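Local coordinates for avirulence protein AvrP123 (Melampsora lini, PDB 5VJJ) that is a zinc-binding effector secreted by the flax rust fungus, recognised by the flax resistance protein P and possibly acting in the plant nucleus, at residues Q15-R20 with G62-V67; P27-R32 with Q53-C58; N38-Y43 with G75-V80; G45-P50 with V67-V72. All blocks are in the same frame, centred on the assembly; numbering follows the deposited sequence.

Interaction 1. Residues Q15-R20 with G62-V67; sequences QCLCRR and GPRSHV. With ZN (zinc ion), chain C.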
# COMPACT_ATOMS: atom_id res chain seq x y z
N GLN A 15 -5.95 3.99 8.97
CA GLN A 15 -5.74 3.03 10.04
C GLN A 15 -4.27 2.60 10.05
O GLN A 15 -3.76 2.11 9.04
CB GLN A 15 -6.65 1.82 9.87
CG GLN A 15 -6.60 0.85 11.03
CD GLN A 15 -7.80 -0.08 11.08
OE1 GLN A 15 -8.35 -0.47 10.05
NE2 GLN A 15 -8.21 -0.45 12.29
N CYS A 16 -3.60 2.82 11.17
CA CYS A 16 -2.22 2.38 11.32
C CYS A 16 -2.18 0.85 11.43
O CYS A 16 -3.19 0.19 11.66
CB CYS A 16 -1.58 3.02 12.56
SG CYS A 16 0.09 2.43 12.99
N LEU A 17 -0.98 0.29 11.25
CA LEU A 17 -0.83 -1.15 11.36
C LEU A 17 -1.20 -1.65 12.75
O LEU A 17 -1.59 -2.81 12.91
CB LEU A 17 0.59 -1.56 11.02
CG LEU A 17 1.01 -1.28 9.58
CD1 LEU A 17 2.50 -1.55 9.41
CD2 LEU A 17 0.19 -2.11 8.60
N CYS A 18 -1.08 -0.80 13.77
CA CYS A 18 -1.56 -1.14 15.11
C CYS A 18 -3.07 -1.03 15.23
O CYS A 18 -3.61 -1.32 16.30
CB CYS A 18 -0.88 -0.25 16.15
SG CYS A 18 -1.57 1.42 16.25
N ARG A 19 -3.75 -0.61 14.16
CA ARG A 19 -5.20 -0.52 13.98
C ARG A 19 -5.77 0.80 14.51
O ARG A 19 -6.96 1.05 14.30
CB ARG A 19 -5.96 -1.70 14.60
CG ARG A 19 -5.68 -3.02 13.90
CD ARG A 19 -6.60 -4.15 14.36
NE ARG A 19 -6.21 -4.69 15.66
CZ ARG A 19 -6.84 -4.47 16.81
NH1 ARG A 19 -7.93 -3.70 16.86
NH2 ARG A 19 -6.40 -5.03 17.93
N ARG A 20 -4.99 1.64 15.17
CA ARG A 20 -5.48 2.96 15.56
C ARG A 20 -5.64 3.85 14.34
O ARG A 20 -5.03 3.63 13.29
CB ARG A 20 -4.54 3.62 16.57
CG ARG A 20 -4.62 3.05 17.97
CD ARG A 20 -3.49 3.57 18.83
NE ARG A 20 -3.55 3.04 20.19
CZ ARG A 20 -2.96 1.93 20.59
NH1 ARG A 20 -2.25 1.19 19.74
NH2 ARG A 20 -3.08 1.54 21.85
N GLY A 62 3.77 6.98 16.70
CA GLY A 62 4.48 8.09 16.12
C GLY A 62 4.64 7.92 14.62
O GLY A 62 3.93 7.13 13.99
N PRO A 63 5.59 8.65 14.02
CA PRO A 63 5.77 8.58 12.56
C PRO A 63 5.86 7.16 12.03
O PRO A 63 6.72 6.39 12.48
CB PRO A 63 7.08 9.34 12.34
CG PRO A 63 7.19 10.28 13.51
CD PRO A 63 6.54 9.57 14.67
N ARG A 64 5.00 6.79 11.09
CA ARG A 64 5.00 5.43 10.55
C ARG A 64 4.45 5.45 9.13
O ARG A 64 3.82 6.42 8.70
CB ARG A 64 4.19 4.48 11.44
CG ARG A 64 4.39 3.00 11.11
CD ARG A 64 3.72 2.10 12.13
NE ARG A 64 4.07 0.69 11.91
CZ ARG A 64 3.68 -0.30 12.70
NH1 ARG A 64 2.93 -0.06 13.78
NH2 ARG A 64 4.04 -1.55 12.42
N SER A 65 4.70 4.36 8.40
CA SER A 65 4.32 4.26 7.00
C SER A 65 4.12 2.80 6.63
O SER A 65 4.70 1.91 7.26
CB SER A 65 5.39 4.90 6.10
OG SER A 65 5.03 4.84 4.73
N HIS A 66 3.29 2.56 5.61
CA HIS A 66 3.13 1.24 5.04
C HIS A 66 2.53 1.39 3.64
O HIS A 66 1.95 2.42 3.30
CB HIS A 66 2.24 0.33 5.91
CG HIS A 66 0.78 0.59 5.79
ND1 HIS A 66 0.04 1.20 6.79
CD2 HIS A 66 -0.11 0.30 4.80
CE1 HIS A 66 -1.22 1.29 6.42
NE2 HIS A 66 -1.34 0.75 5.21
N VAL A 67 2.68 0.33 2.84
CA VAL A 67 2.27 0.33 1.44
C VAL A 67 1.10 -0.63 1.26
O VAL A 67 1.04 -1.68 1.91
CB VAL A 67 3.45 -0.04 0.51
CG1 VAL A 67 2.98 -0.20 -0.93
CG2 VAL A 67 4.54 1.02 0.59
ZN ZN C . -0.04 2.91 15.31
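Leu17 and His66 face each other with CA atoms 7.8 Å apart, where the type I turn Cys16 to Arg19 lies beside strand 64-69 without a backbone hydrogen bond between the two segments. The turn is the Cys-X-Cys half of a zinc finger site with four cysteine ligands. Cys16 and Cys18 bind the zinc ion through SG, and Cys58 and Cys61 complete the site.

Leu17 sits at the middle of the contact and uses its two methyl branches on different partners. CD1 lies over one face of the Arg64 guanidinium, with Leu17 CD1 3.4 Å from Arg64 NH2. The two side chains cross at about a right angle. CD2 covers one face of the His66 ring, a CH-pi contact with Leu17 CD2 4.1 Å from the ring centroid. At the edge of that ring, Gln15 O lies 3.7 Å from His66 CE1. His66 ND1 is hydrogen-bonded to Tyr56 OH of neighbouring strand 51-58, which should fix the turn of the ring under the leucine.

Arg64 holds CG anti to its backbone N (chi1 -168°) and stays extended to NE. This lays the guanidinium against Leu17, beside the metal site, with Arg64 CD 3.7 Å from Cys16 SG. Its charge may help to stabilise the metal-bound Cys16 sulfur, though no hydrogen bond joins them. Donors of the 15-20 segment itself reach both sulfurs. Cys18 N gives a nearly straight bond (170°) to Cys16 SG. Cys18 SG accepts from Arg20 N and, at 3.6 Å, from Arg20 NH1, in whose guanidinium plane it lies.

Interaction 2. Residues P27-R32 with Q53-C58; sequences PPFGVR and QYMYRC. With ZN (zinc ion), chain C.
Phe29 and Gln53 lie side by side and point the same way, with the phenyl ring and the amide plane turned 37° apart. Gln53 CB stands over one face of the ring, offset toward the rim, in a CH-pi contact 4.0 Å from the Phe29 centroid. The glutamine chain runs on extended, its CG anti to the backbone N (chi1 -176°). Its amide carbon therefore reaches the far end of the ring, with Gln53 CD 3.6 Å from Phe29 CZ.

Val31 meets the same glutamine at about a right angle, with Val31 CG1 3.5 Å from Gln53 OE1. The amide nitrogen of Gln53 is taken up by Ser65 OG on strand 64-69. Met55 comes to the edge of the phenyl ring, where Met55 CG lies 4.0 Å from Phe29 CE1.

These side chains share one face of a three-stranded antiparallel sheet. Phe29 and Gln53 are a hydrogen-bonded pair in it, joining short outer strand 29-30 to central strand 51-58. Gln53 N donates to Phe29 O at 2.9 Å. The return bond from Phe29 N to Gln53 O is long and weak.

Pro28 packs on a different ring. Its CB and CG rest against the edge of Tyr54, near the ring plane, with Pro28 CG 3.5 Å from Tyr54 CE1. Farther along the same central strand, Cys58 SG binds the zinc ion at 2.3 Å, together with Cys16, Cys18 and Cys61.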
# COMPACT_ATOMS: atom_id res chain seq x y z
N PRO A 27 -0.90 13.26 1.16
CA PRO A 27 -1.82 12.34 0.49
C PRO A 27 -1.11 11.06 0.10
O PRO A 27 0.12 11.04 -0.04
CB PRO A 27 -2.27 13.13 -0.76
CG PRO A 27 -1.95 14.56 -0.46
CD PRO A 27 -0.75 14.54 0.45
N PRO A 28 -1.85 9.96 -0.08
CA PRO A 28 -1.20 8.73 -0.57
C PRO A 28 -0.58 8.96 -1.94
O PRO A 28 -1.14 9.66 -2.79
CB PRO A 28 -2.35 7.72 -0.63
CG PRO A 28 -3.41 8.27 0.25
CD PRO A 28 -3.28 9.76 0.20
N PHE A 29 0.59 8.36 -2.16
CA PHE A 29 1.30 8.48 -3.42
C PHE A 29 1.70 7.10 -3.94
O PHE A 29 2.02 6.19 -3.17
CB PHE A 29 2.54 9.36 -3.29
CG PHE A 29 3.51 8.91 -2.23
CD1 PHE A 29 3.32 9.26 -0.90
CD2 PHE A 29 4.63 8.16 -2.57
CE1 PHE A 29 4.21 8.85 0.07
CE2 PHE A 29 5.53 7.76 -1.60
CZ PHE A 29 5.32 8.10 -0.28
N GLY A 30 1.67 6.97 -5.27
CA GLY A 30 1.98 5.69 -5.88
C GLY A 30 3.44 5.30 -5.70
O GLY A 30 4.33 6.13 -5.59
N VAL A 31 3.67 3.99 -5.67
CA VAL A 31 5.00 3.43 -5.45
C VAL A 31 5.11 2.09 -6.15
O VAL A 31 4.11 1.51 -6.58
CB VAL A 31 5.33 3.26 -3.94
CG1 VAL A 31 5.58 4.60 -3.29
CG2 VAL A 31 4.21 2.51 -3.23
N ARG A 32 6.34 1.58 -6.26
CA ARG A 32 6.56 0.23 -6.75
C ARG A 32 6.09 -0.77 -5.71
O ARG A 32 6.39 -0.64 -4.52
CB ARG A 32 8.05 0.01 -7.04
CG ARG A 32 8.60 0.73 -8.25
CD ARG A 32 10.09 0.43 -8.42
NE ARG A 32 10.64 0.99 -9.65
CZ ARG A 32 11.93 1.02 -9.95
NH1 ARG A 32 12.82 0.51 -9.10
NH2 ARG A 32 12.34 1.55 -11.09
N GLN A 53 1.65 4.33 -1.03
CA GLN A 53 2.31 4.43 0.26
C GLN A 53 1.62 5.48 1.11
O GLN A 53 1.20 6.53 0.60
CB GLN A 53 3.79 4.78 0.10
CG GLN A 53 4.56 4.80 1.40
CD GLN A 53 6.05 4.89 1.19
OE1 GLN A 53 6.54 4.69 0.08
NE2 GLN A 53 6.79 5.21 2.24
N TYR A 54 1.48 5.19 2.40
CA TYR A 54 0.79 6.05 3.34
C TYR A 54 1.80 6.56 4.37
O TYR A 54 2.52 5.76 4.97
CB TYR A 54 -0.36 5.32 4.03
CG TYR A 54 -1.36 4.73 3.06
CD1 TYR A 54 -2.31 5.53 2.44
CD2 TYR A 54 -1.35 3.37 2.77
CE1 TYR A 54 -3.22 4.99 1.55
CE2 TYR A 54 -2.26 2.82 1.89
CZ TYR A 54 -3.20 3.64 1.28
OH TYR A 54 -4.10 3.09 0.40
N MET A 55 1.84 7.87 4.54
CA MET A 55 2.66 8.52 5.56
C MET A 55 1.72 9.12 6.59
O MET A 55 0.83 9.91 6.25
CB MET A 55 3.54 9.62 4.94
CG MET A 55 4.67 9.10 4.06
SD MET A 55 6.02 8.45 5.06
CE MET A 55 7.39 8.65 3.93
N TYR A 56 1.91 8.74 7.85
CA TYR A 56 1.05 9.24 8.91
C TYR A 56 1.84 9.31 10.22
O TYR A 56 2.98 8.86 10.31
CB TYR A 56 -0.19 8.35 9.07
CG TYR A 56 0.13 6.88 9.10
CD1 TYR A 56 0.12 6.12 7.94
CD2 TYR A 56 0.45 6.25 10.30
CE1 TYR A 56 0.41 4.78 7.97
CE2 TYR A 56 0.73 4.91 10.33
CZ TYR A 56 0.72 4.17 9.17
OH TYR A 56 1.01 2.82 9.21
N ARG A 57 1.20 9.91 11.22
CA ARG A 57 1.79 10.13 12.54
C ARG A 57 0.83 9.51 13.55
O ARG A 57 -0.11 10.17 14.00
CB ARG A 57 2.01 11.62 12.80
CG ARG A 57 2.65 11.95 14.16
CD ARG A 57 4.16 11.87 14.09
NE ARG A 57 4.74 13.03 13.40
CZ ARG A 57 5.24 14.10 14.01
NH1 ARG A 57 5.26 14.19 15.34
NH2 ARG A 57 5.74 15.09 13.29
N CYS A 58 1.07 8.26 13.92
CA CYS A 58 0.15 7.55 14.81
C CYS A 58 0.27 8.09 16.23
O CYS A 58 1.39 8.24 16.74
CB CYS A 58 0.44 6.05 14.80
SG CYS A 58 -0.69 5.10 15.85
ZN ZN C . -0.04 2.91 15.31

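Interaction 3. Residues N38-Y43 with G75-V80; sequences NCPCDY and GTCQQV. With ZN (zinc ion), chain E.
Cys39, Cys41 and Cys77 meet through a zinc ion, which each binds by SG. Metal bonds are the main link of this contact. Cys77 SG lies 2.3 Å from the zinc, and His81 NE2 is the fourth ligand. The site thus joins a Cys-X-Cys loop to the start of short helix 77-80 in a zinc finger with three cysteines and one histidine. In Cys39 the sulfur stands between the backbone N and the carbonyl carbon (chi1 77°), which directs it at the metal.

A single, weak hydrogen bond joins the two segments directly, from Gly75 N to Asn38 O at 3.4 Å. Beside it, Cys39 CA makes a CA-H...O contact with Gly75 O at 3.5 Å. Within the second segment, Thr76 and Gln79 form a capping box. Thr76 N donates to Gln79 OE1 in the plane of the amide carbonyl, and Gln79 N donates to Thr76 OG1 at 3.3 Å. This should steady the helix start, where Cys77 follows the N-cap residue.

Van der Waals contacts add to this. The Pro40 ring lies against the Cys77 sulfur, with Pro40 CG 3.6 Å from Cys77 SG. Val80 turns toward the loop, its CB 4.3 Å from Cys39 CB.

The Tyr43 ring stacks on that of His81 beside the metal. Val80 also packs on Leu37 and on Val72, so helix 77-80 rests on the loop that follows strand 64-69.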
# COMPACT_ATOMS: atom_id res chain seq x y z
N ASN A 38 2.83 -15.52 -6.71
CA ASN A 38 2.67 -16.97 -6.59
C ASN A 38 1.57 -17.41 -7.55
O ASN A 38 0.38 -17.27 -7.25
CB ASN A 38 2.35 -17.38 -5.16
CG ASN A 38 3.46 -17.03 -4.19
OD1 ASN A 38 3.24 -16.36 -3.18
ND2 ASN A 38 4.68 -17.48 -4.50
N CYS A 39 1.97 -17.92 -8.70
CA CYS A 39 1.10 -18.57 -9.66
C CYS A 39 1.46 -20.05 -9.75
O CYS A 39 2.57 -20.45 -9.37
CB CYS A 39 1.22 -17.90 -11.03
SG CYS A 39 2.68 -18.34 -11.98
N PRO A 40 0.56 -20.90 -10.24
CA PRO A 40 0.84 -22.34 -10.23
C PRO A 40 2.04 -22.75 -11.09
O PRO A 40 2.43 -23.92 -11.03
CB PRO A 40 -0.46 -22.97 -10.77
CG PRO A 40 -1.09 -21.89 -11.56
CD PRO A 40 -0.74 -20.60 -10.87
N CYS A 41 2.62 -21.83 -11.86
CA CYS A 41 3.79 -22.12 -12.67
C CYS A 41 5.01 -21.40 -12.10
O CYS A 41 4.98 -20.84 -11.00
CB CYS A 41 3.54 -21.72 -14.13
SG CYS A 41 3.69 -19.96 -14.46
N ASP A 42 6.10 -21.41 -12.87
CA ASP A 42 7.39 -20.87 -12.44
C ASP A 42 7.61 -19.44 -12.91
O ASP A 42 8.76 -18.98 -12.94
CB ASP A 42 8.52 -21.77 -12.94
CG ASP A 42 8.61 -23.08 -12.19
OD1 ASP A 42 8.56 -23.06 -10.95
OD2 ASP A 42 8.72 -24.14 -12.85
N TYR A 43 6.55 -18.72 -13.26
CA TYR A 43 6.71 -17.36 -13.75
C TYR A 43 7.33 -16.47 -12.67
O TYR A 43 7.02 -16.58 -11.48
CB TYR A 43 5.36 -16.78 -14.19
CG TYR A 43 5.40 -15.30 -14.48
CD1 TYR A 43 5.08 -14.37 -13.50
CD2 TYR A 43 5.78 -14.83 -15.73
CE1 TYR A 43 5.12 -13.01 -13.76
CE2 TYR A 43 5.82 -13.47 -16.00
CZ TYR A 43 5.49 -12.57 -15.01
OH TYR A 43 5.53 -11.22 -15.27
N GLY A 75 -2.88 -16.40 -7.18
CA GLY A 75 -3.99 -16.88 -7.97
C GLY A 75 -3.50 -17.67 -9.17
O GLY A 75 -2.36 -18.12 -9.20
N THR A 76 -4.39 -17.82 -10.14
CA THR A 76 -4.07 -18.57 -11.34
C THR A 76 -3.08 -17.79 -12.20
O THR A 76 -2.79 -16.61 -11.96
CB THR A 76 -5.33 -18.88 -12.15
OG1 THR A 76 -5.85 -17.67 -12.70
CG2 THR A 76 -6.38 -19.54 -11.27
N CYS A 77 -2.56 -18.47 -13.22
CA CYS A 77 -1.64 -17.82 -14.15
C CYS A 77 -2.33 -16.68 -14.90
O CYS A 77 -1.68 -15.67 -15.22
CB CYS A 77 -1.09 -18.85 -15.14
SG CYS A 77 0.06 -20.02 -14.38
N GLN A 78 -3.62 -16.81 -15.18
CA GLN A 78 -4.34 -15.75 -15.88
C GLN A 78 -4.54 -14.53 -14.99
O GLN A 78 -4.51 -13.39 -15.48
CB GLN A 78 -5.70 -16.28 -16.37
CG GLN A 78 -6.55 -15.26 -17.11
CD GLN A 78 -5.88 -14.76 -18.38
OE1 GLN A 78 -4.97 -15.39 -18.91
NE2 GLN A 78 -6.33 -13.61 -18.87
N GLN A 79 -4.72 -14.73 -13.68
CA GLN A 79 -4.96 -13.62 -12.77
C GLN A 79 -3.67 -12.87 -12.45
O GLN A 79 -3.66 -11.64 -12.44
CB GLN A 79 -5.62 -14.14 -11.49
CG GLN A 79 -6.96 -14.82 -11.73
CD GLN A 79 -7.38 -15.72 -10.58
OE1 GLN A 79 -6.57 -16.48 -10.04
NE2 GLN A 79 -8.65 -15.64 -10.20
N VAL A 80 -2.58 -13.59 -12.18
CA VAL A 80 -1.33 -12.94 -11.79
C VAL A 80 -0.66 -12.29 -12.99
O VAL A 80 -0.29 -11.11 -12.94
CB VAL A 80 -0.40 -13.95 -11.10
CG1 VAL A 80 0.97 -13.35 -10.87
CG2 VAL A 80 -1.00 -14.40 -9.77
ZN ZN E . 1.80 -18.59 -14.15

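Interaction 4. Residues G45-P50 with V67-V72; sequences GDCPGP and VACSGV. With ZN (zinc ion), chain D.
The second zinc site of the protein, a centre of three cysteines and one histidine, brings Cys47 and Cys69 together. Cys47 SG binds the zinc ion at 2.3 Å and Cys69 SG at 2.2 Å. Cys33 and His73 supply the other two ligands. Both cysteines hold SG anti to the backbone N (chi1 172° in Cys47, -174° in Cys69), and the sulfurs come from separate chain segments to neighbouring corners of the site.

Each cysteine is followed two residues later by a glycine whose N-H turns back on the sulfur. Gly49 N donates to Cys47 SG at 3.2 Å, and Gly71 N to Cys69 SG at 3.3 Å. N-H...S bonds of this kind are common at structural zinc-cysteine sites. They would be expected to ease the negative charge on the metal-bound sulfurs.

The absence of a side chain on Gly71 lets the backbones meet closely, with Gly49 O 3.4 Å from Gly71 CA. Next to them, Ser70 N donates to Pro50 O at 2.8 Å, almost in line with the carbonyl bond. The same oxygen receives a CA-H...O contact from Cys69 CA. Pro50 follows a cis peptide bond, and its ring packs alongside the serine, with Pro50 CD 4.2 Å from Ser70 CB. Cys69 ends strand 64-69, and Pro50 directly precedes strand 51-58, the neighbour of that strand in the sheet. Cys47 also packs on Leu37.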
# COMPACT_ATOMS: atom_id res chain seq x y z
N GLY A 45 8.18 -12.28 -11.93
CA GLY A 45 7.85 -10.95 -12.39
C GLY A 45 7.44 -10.05 -11.24
O GLY A 45 7.11 -10.52 -10.15
N ASP A 46 7.46 -8.75 -11.52
CA ASP A 46 7.04 -7.74 -10.56
C ASP A 46 5.55 -7.47 -10.68
O ASP A 46 4.97 -7.53 -11.76
CB ASP A 46 7.80 -6.43 -10.79
CG ASP A 46 9.30 -6.63 -10.92
OD1 ASP A 46 9.86 -7.48 -10.19
OD2 ASP A 46 9.91 -5.94 -11.75
N CYS A 47 4.94 -7.16 -9.55
CA CYS A 47 3.55 -6.71 -9.56
C CYS A 47 3.47 -5.33 -10.20
O CYS A 47 4.18 -4.42 -9.77
CB CYS A 47 2.99 -6.65 -8.14
SG CYS A 47 1.35 -5.89 -8.08
N PRO A 48 2.64 -5.14 -11.23
CA PRO A 48 2.50 -3.80 -11.84
C PRO A 48 1.72 -2.81 -11.00
O PRO A 48 1.55 -1.66 -11.43
CB PRO A 48 1.76 -4.08 -13.16
CG PRO A 48 1.84 -5.56 -13.36
CD PRO A 48 1.90 -6.15 -12.00
N GLY A 49 1.22 -3.20 -9.83
CA GLY A 49 0.39 -2.32 -9.03
C GLY A 49 -1.08 -2.46 -9.38
O GLY A 49 -1.47 -3.46 -9.98
N PRO A 50 -1.89 -1.45 -9.03
CA PRO A 50 -1.51 -0.19 -8.39
C PRO A 50 -1.19 -0.32 -6.90
O PRO A 50 -1.91 -0.99 -6.15
CB PRO A 50 -2.75 0.70 -8.58
CG PRO A 50 -3.66 -0.05 -9.52
CD PRO A 50 -3.33 -1.49 -9.34
N VAL A 67 2.68 0.33 2.84
CA VAL A 67 2.27 0.33 1.44
C VAL A 67 1.10 -0.63 1.26
O VAL A 67 1.04 -1.68 1.91
CB VAL A 67 3.45 -0.04 0.51
CG1 VAL A 67 2.98 -0.20 -0.93
CG2 VAL A 67 4.54 1.02 0.59
N ALA A 68 0.18 -0.26 0.38
CA ALA A 68 -0.97 -1.08 0.03
C ALA A 68 -1.05 -1.20 -1.48
O ALA A 68 -0.71 -0.26 -2.21
CB ALA A 68 -2.28 -0.49 0.58
N CYS A 69 -1.50 -2.36 -1.95
CA CYS A 69 -1.51 -2.67 -3.37
C CYS A 69 -2.78 -3.41 -3.74
O CYS A 69 -3.22 -4.30 -3.01
CB CYS A 69 -0.29 -3.52 -3.77
SG CYS A 69 -0.13 -3.81 -5.54
N SER A 70 -3.36 -3.04 -4.88
CA SER A 70 -4.56 -3.69 -5.40
C SER A 70 -4.27 -4.71 -6.48
O SER A 70 -5.20 -5.37 -6.97
CB SER A 70 -5.53 -2.63 -5.94
OG SER A 70 -6.05 -1.83 -4.89
N GLY A 71 -3.01 -4.86 -6.88
CA GLY A 71 -2.66 -5.89 -7.84
C GLY A 71 -2.93 -7.28 -7.31
O GLY A 71 -3.16 -7.50 -6.12
N VAL A 72 -2.89 -8.25 -8.22
CA VAL A 72 -3.10 -9.65 -7.87
C VAL A 72 -1.74 -10.28 -7.59
O VAL A 72 -0.89 -10.34 -8.49
CB VAL A 72 -3.85 -10.40 -8.98
CG1 VAL A 72 -4.03 -11.87 -8.61
CG2 VAL A 72 -5.20 -9.75 -9.26
ZN ZN D . 1.22 -5.53 -5.77

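From the N terminus, the turn at 15-20 meets strand 64-69, and interaction 1 closes the longest loop. Interaction 2 lies within that loop and joins strand 29-30 to strand 51-58. It touches interaction 1 across the sheet and shares its zinc ion. The chain then passes 38-43 and 45-50, which meet later segments. Interaction 4 closes at the end of strand 64-69, overlapping interaction 1 at Val67, and lies within the span closed by interaction 3 at helix 77-80. Interactions 3 and 4 both cross 1 and 2. The zinc sites thus interleave along the chain, tying the sheet at one end to the helix at the other.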